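Putative antitoxin VapB45 (Mycobacterium tuberculosis, PDB 5AF3) is possibly the antitoxin of a type II toxin-antitoxin system, with VapC45 as its cognate toxin, and contains a putative DNA-binding helix-turn-helix domain. Local coordinates at residues S24-V29 with G194-D199; L161-F166 with M174-Q179. All blocks are in the same frame, centred on the assembly; numbering follows the deposited sequence.

Contact 1 of 2, residues S24-V29 with G194-D199; sequences SRYLVV and GQPVFD
With CG anti to its own carbonyl carbon (chi1 -48°), the side chain of Tyr26 leaves the last full turn of helix 20-27 and presents one ring face to Pro196. The proline puts its CD and CG over that face, the two side chains crossing at about a right angle. Pro196 CD sits 3.5 Å from the centroid of the Tyr26 ring and 19° off the ring normal, a CH-pi contact, with its closest approach to Tyr26 CE1 at 3.4 Å. CG of the same proline lies 3.5 Å from Tyr26 CD1, so the edge of the pyrrolidine covers the CD1-CE1 side of the ring. At the far end of the tyrosine, the hydroxyl meets Gln195 along its aliphatic part: Tyr26 OH is 3.7 Å from Gln195 CG, a van der Waals touch, while the glutamine chain runs on extended from there.

Pro196 also packs on Val185 and Leu187 of strand 185-187. Two residues earlier, Gly194, with its positive phi of 84°, turns the chain, and its carbonyl oxygen accepts a hydrogen bond from Tyr18 OH, a second tie to the N-terminal region.

On the helix side, the helix ends one residue after Tyr26, at Leu27. Val28 has positive phi, Val29 N bonds to Ser24 O at 3.1 Å, Val28 N makes a weak bond to Arg25 O, and Ser24 OG donates to Val29 O. Tyr26 thus projects from a helix that ends in a Schellman motif, within the putative helix-turn-helix domain, and packs onto the loop entering strand 197-198 of the DUF433 region.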
# COMPACT_ATOMS: atom_id res chain seq x y z
N SER A 24 3.10 -12.23 0.57
CA SER A 24 3.61 -11.04 1.25
C SER A 24 3.04 -9.77 0.59
O SER A 24 2.67 -8.83 1.28
CB SER A 24 5.15 -11.05 1.20
OG SER A 24 5.65 -9.74 1.41
N ARG A 25 2.94 -9.76 -0.74
CA ARG A 25 2.45 -8.59 -1.47
C ARG A 25 0.94 -8.41 -1.27
O ARG A 25 0.47 -7.33 -0.89
CB ARG A 25 2.75 -8.72 -2.96
CG ARG A 25 4.21 -8.73 -3.29
CD ARG A 25 4.40 -8.75 -4.78
NE ARG A 25 5.23 -9.89 -5.14
CZ ARG A 25 4.88 -10.85 -6.00
NH1 ARG A 25 3.70 -10.79 -6.63
NH2 ARG A 25 5.73 -11.86 -6.23
N TYR A 26 0.21 -9.51 -1.46
CA TYR A 26 -1.25 -9.45 -1.34
C TYR A 26 -1.76 -9.10 0.06
O TYR A 26 -2.73 -8.38 0.18
CB TYR A 26 -1.90 -10.75 -1.83
CG TYR A 26 -1.42 -11.29 -3.15
CD1 TYR A 26 -0.91 -10.45 -4.18
CD2 TYR A 26 -1.47 -12.66 -3.40
CE1 TYR A 26 -0.47 -11.00 -5.41
CE2 TYR A 26 -1.04 -13.19 -4.62
CZ TYR A 26 -0.55 -12.34 -5.61
OH TYR A 26 -0.14 -12.92 -6.80
N LEU A 27 -1.11 -9.67 1.09
CA LEU A 27 -1.46 -9.45 2.50
C LEU A 27 -0.79 -8.23 3.14
O LEU A 27 -1.23 -7.76 4.20
CB LEU A 27 -1.13 -10.70 3.32
CG LEU A 27 -1.77 -12.02 2.89
CD1 LEU A 27 -1.57 -13.01 4.05
CD2 LEU A 27 -3.21 -11.88 2.49
N VAL A 28 0.24 -7.71 2.47
CA VAL A 28 1.05 -6.58 3.00
C VAL A 28 1.66 -6.97 4.36
O VAL A 28 1.32 -6.41 5.43
CB VAL A 28 0.26 -5.25 3.10
CG1 VAL A 28 1.22 -4.07 3.31
CG2 VAL A 28 -0.59 -5.01 1.85
N VAL A 29 2.52 -7.97 4.29
CA VAL A 29 3.20 -8.55 5.45
C VAL A 29 4.57 -8.92 4.94
O VAL A 29 4.71 -9.36 3.79
CB VAL A 29 2.47 -9.81 6.01
CG1 VAL A 29 2.34 -10.88 4.96
CG2 VAL A 29 3.21 -10.38 7.26
N GLY A 194 -6.55 -17.57 -7.97
CA GLY A 194 -6.42 -17.08 -6.58
C GLY A 194 -5.64 -15.77 -6.42
O GLY A 194 -5.55 -15.23 -5.31
N GLN A 195 -5.09 -15.26 -7.53
CA GLN A 195 -4.40 -13.95 -7.54
C GLN A 195 -5.42 -12.80 -7.48
O GLN A 195 -6.58 -12.99 -7.84
CB GLN A 195 -3.52 -13.83 -8.79
CG GLN A 195 -2.48 -14.94 -8.91
CD GLN A 195 -1.77 -14.94 -10.25
OE1 GLN A 195 -1.66 -13.90 -10.93
NE2 GLN A 195 -1.26 -16.12 -10.64
N PRO A 196 -5.00 -11.60 -7.03
CA PRO A 196 -5.96 -10.51 -6.85
C PRO A 196 -6.82 -10.23 -8.13
O PRO A 196 -6.26 -9.98 -9.19
CB PRO A 196 -5.07 -9.31 -6.55
CG PRO A 196 -3.87 -9.92 -5.89
CD PRO A 196 -3.63 -11.19 -6.66
N VAL A 197 -8.14 -10.31 -8.00
CA VAL A 197 -9.08 -9.94 -9.08
C VAL A 197 -10.06 -8.90 -8.63
O VAL A 197 -10.40 -8.83 -7.43
CB VAL A 197 -9.87 -11.21 -9.67
CG1 VAL A 197 -8.92 -12.23 -10.27
CG2 VAL A 197 -10.78 -11.83 -8.60
N PHE A 198 -10.50 -8.07 -9.59
CA PHE A 198 -11.64 -7.22 -9.39
C PHE A 198 -12.84 -8.17 -9.22
O PHE A 198 -13.15 -8.96 -10.12
CB PHE A 198 -11.84 -6.32 -10.62
CG PHE A 198 -10.75 -5.29 -10.81
CD1 PHE A 198 -10.80 -4.09 -10.10
CD2 PHE A 198 -9.72 -5.49 -11.73
CE1 PHE A 198 -9.79 -3.08 -10.31
CE2 PHE A 198 -8.70 -4.53 -11.93
CZ PHE A 198 -8.73 -3.34 -11.21
N ASP A 199 -13.46 -8.14 -8.04
CA ASP A 199 -14.62 -9.03 -7.75
C ASP A 199 -15.70 -8.82 -8.84
O ASP A 199 -16.39 -9.76 -9.24
CB ASP A 199 -15.19 -8.69 -6.38
CG ASP A 199 -16.27 -9.67 -5.91
OD1 ASP A 199 -16.18 -10.89 -6.23
OD2 ASP A 199 -17.16 -9.19 -5.18

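Contact 2 of 2, residues L161-F166 with M174-Q179; sequences LQQISF and MIRLPQ
Ser165 N and Met174 O make the shortest backbone bond of this antiparallel beta hairpin, 2.7 Å and nearly straight, between strands 164-166 and 172-176. The return bond of that hydrogen-bonded pair, Met174 N to Ser165 O, is weak. Ile164 and Ile175 form the adjacent non-hydrogen-bonded pair, their side chains sharing a face directed at helix 72-86, where Ile164 meets Tyr79 and Val80 and Ile175 meets Phe72. Ser165 and Met174 occupy the other face, with their CB atoms 3.8 Å apart.

Beyond the strand pairs, Arg176 N reaches Gln163 O at 3.0 Å. The Gln163 side chain bends at chi2 (-50°), which brings OE1 back to the edge of the guanidinium. The amide and guanidinium planes are 52° apart. Further out, Arg176 NE donates a hydrogen bond to Asn184 OD1, and Gln163 NE2 donates one to His159 O, so both polar groups have second partners to set their rotation. A water bridges Gln163 O and Ser165 OG. Arg176 NH1 donates to Gln163 OE1 at 2.9 Å; OE1 lies near the guanidinium plane, while NH1 stands 50° out of the carbonyl plane, not on a lone pair.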
# COMPACT_ATOMS: atom_id res chain seq x y z
N LEU A 161 -11.50 -9.00 9.72
CA LEU A 161 -12.30 -10.23 9.77
C LEU A 161 -13.52 -10.16 8.88
O LEU A 161 -13.89 -11.16 8.31
CB LEU A 161 -12.77 -10.51 11.22
CG LEU A 161 -11.62 -10.71 12.22
CD1 LEU A 161 -12.14 -11.25 13.57
CD2 LEU A 161 -10.51 -11.60 11.73
N GLN A 162 -14.14 -8.97 8.81
CA GLN A 162 -15.34 -8.66 8.01
C GLN A 162 -15.13 -8.80 6.51
O GLN A 162 -16.11 -8.88 5.75
CB GLN A 162 -15.81 -7.23 8.32
CG GLN A 162 -16.64 -7.14 9.58
CD GLN A 162 -16.76 -5.71 10.15
OE1 GLN A 162 -16.12 -4.76 9.68
NE2 GLN A 162 -17.60 -5.57 11.18
N GLN A 163 -13.88 -8.81 6.06
CA GLN A 163 -13.56 -8.91 4.62
C GLN A 163 -13.66 -10.34 4.05
O GLN A 163 -13.54 -10.53 2.84
CB GLN A 163 -12.15 -8.37 4.32
CG GLN A 163 -11.85 -6.94 4.85
CD GLN A 163 -12.93 -5.97 4.45
OE1 GLN A 163 -13.38 -5.97 3.31
NE2 GLN A 163 -13.35 -5.13 5.38
N ILE A 164 -13.82 -11.33 4.93
CA ILE A 164 -13.72 -12.72 4.54
C ILE A 164 -15.12 -13.23 4.23
O ILE A 164 -16.05 -12.94 4.96
CB ILE A 164 -13.05 -13.58 5.66
CG1 ILE A 164 -11.66 -13.01 6.01
CG2 ILE A 164 -12.88 -15.05 5.21
CD1 ILE A 164 -10.98 -13.72 7.16
N SER A 165 -15.24 -13.99 3.13
CA SER A 165 -16.51 -14.63 2.75
C SER A 165 -16.37 -16.12 2.99
O SER A 165 -15.26 -16.64 2.90
CB SER A 165 -16.80 -14.38 1.25
OG SER A 165 -17.14 -13.03 1.07
N PHE A 166 -17.48 -16.82 3.26
CA PHE A 166 -17.37 -18.24 3.65
C PHE A 166 -18.12 -19.23 2.73
O PHE A 166 -19.15 -18.87 2.18
CB PHE A 166 -17.80 -18.39 5.11
CG PHE A 166 -16.99 -17.51 6.04
CD1 PHE A 166 -15.73 -17.92 6.46
CD2 PHE A 166 -17.44 -16.24 6.38
CE1 PHE A 166 -14.93 -17.08 7.26
CE2 PHE A 166 -16.66 -15.40 7.20
CZ PHE A 166 -15.40 -15.83 7.61
N MET A 174 -13.28 -16.58 0.15
CA MET A 174 -12.89 -15.35 -0.56
C MET A 174 -12.47 -14.33 0.48
O MET A 174 -13.01 -14.30 1.59
CB MET A 174 -14.09 -14.77 -1.36
CG MET A 174 -13.71 -13.70 -2.40
SD MET A 174 -15.01 -13.36 -3.64
CE MET A 174 -16.20 -12.36 -2.81
N ILE A 175 -11.51 -13.50 0.11
CA ILE A 175 -11.03 -12.42 1.00
C ILE A 175 -10.92 -11.13 0.18
O ILE A 175 -10.20 -11.11 -0.82
CB ILE A 175 -9.63 -12.74 1.59
CG1 ILE A 175 -9.57 -14.12 2.30
CG2 ILE A 175 -9.13 -11.57 2.53
CD1 ILE A 175 -8.15 -14.70 2.34
N ARG A 176 -11.61 -10.09 0.61
CA ARG A 176 -11.53 -8.77 0.00
C ARG A 176 -10.31 -8.05 0.60
O ARG A 176 -10.15 -8.04 1.83
CB ARG A 176 -12.78 -7.99 0.28
CG ARG A 176 -12.73 -6.54 -0.24
CD ARG A 176 -14.04 -5.84 -0.05
NE ARG A 176 -13.94 -4.46 -0.51
CZ ARG A 176 -13.46 -3.46 0.23
NH1 ARG A 176 -13.04 -3.71 1.47
NH2 ARG A 176 -13.39 -2.22 -0.26
N LEU A 177 -9.50 -7.45 -0.27
CA LEU A 177 -8.23 -6.78 0.16
C LEU A 177 -8.52 -5.27 0.27
O LEU A 177 -8.71 -4.59 -0.74
CB LEU A 177 -7.07 -7.12 -0.80
CG LEU A 177 -6.81 -8.62 -1.03
CD1 LEU A 177 -5.76 -8.82 -2.04
CD2 LEU A 177 -6.41 -9.34 0.28
N PRO A 178 -8.69 -4.76 1.52
CA PRO A 178 -9.22 -3.40 1.69
C PRO A 178 -8.23 -2.32 1.24
O PRO A 178 -8.64 -1.17 1.05
CB PRO A 178 -9.51 -3.29 3.20
CG PRO A 178 -8.58 -4.29 3.83
CD PRO A 178 -8.44 -5.42 2.82
N GLN A 179 -6.99 -2.70 1.01
CA GLN A 179 -5.97 -1.76 0.51
C GLN A 179 -6.28 -1.31 -0.92
O GLN A 179 -5.79 -0.27 -1.35
CB GLN A 179 -4.54 -2.30 0.59
CG GLN A 179 -4.17 -3.46 -0.36
CD GLN A 179 -4.31 -4.84 0.27
OE1 GLN A 179 -3.49 -5.73 0.01
NE2 GLN A 179 -5.32 -5.02 1.11
O HOH W 1 -14.93 -11.62 0.63

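Contact 1 is a largely buried CH-pi and van der Waals contact between distant parts of the chain, whereas contact 2 is a partly buried local hairpin carried by backbone and side-chain hydrogen bonds and a water. Both reach the same four-stranded antiparallel sheet, toward its two edges: contact 2 pairs edge strand 164-166 with 172-176, and contact 1 uses the loop leading into the other edge strand, 197-198. Their centres lie about 11 Å apart. They also meet directly, since Leu177 CD1 packs 3.8 Å from Tyr26 O and the methyl CE of Met174 reaches Asp199. In segment 174-179, Pro178 and Gln179 pack on Asp237 of the second subunit, whereas no other chain touches the segments of contact 1.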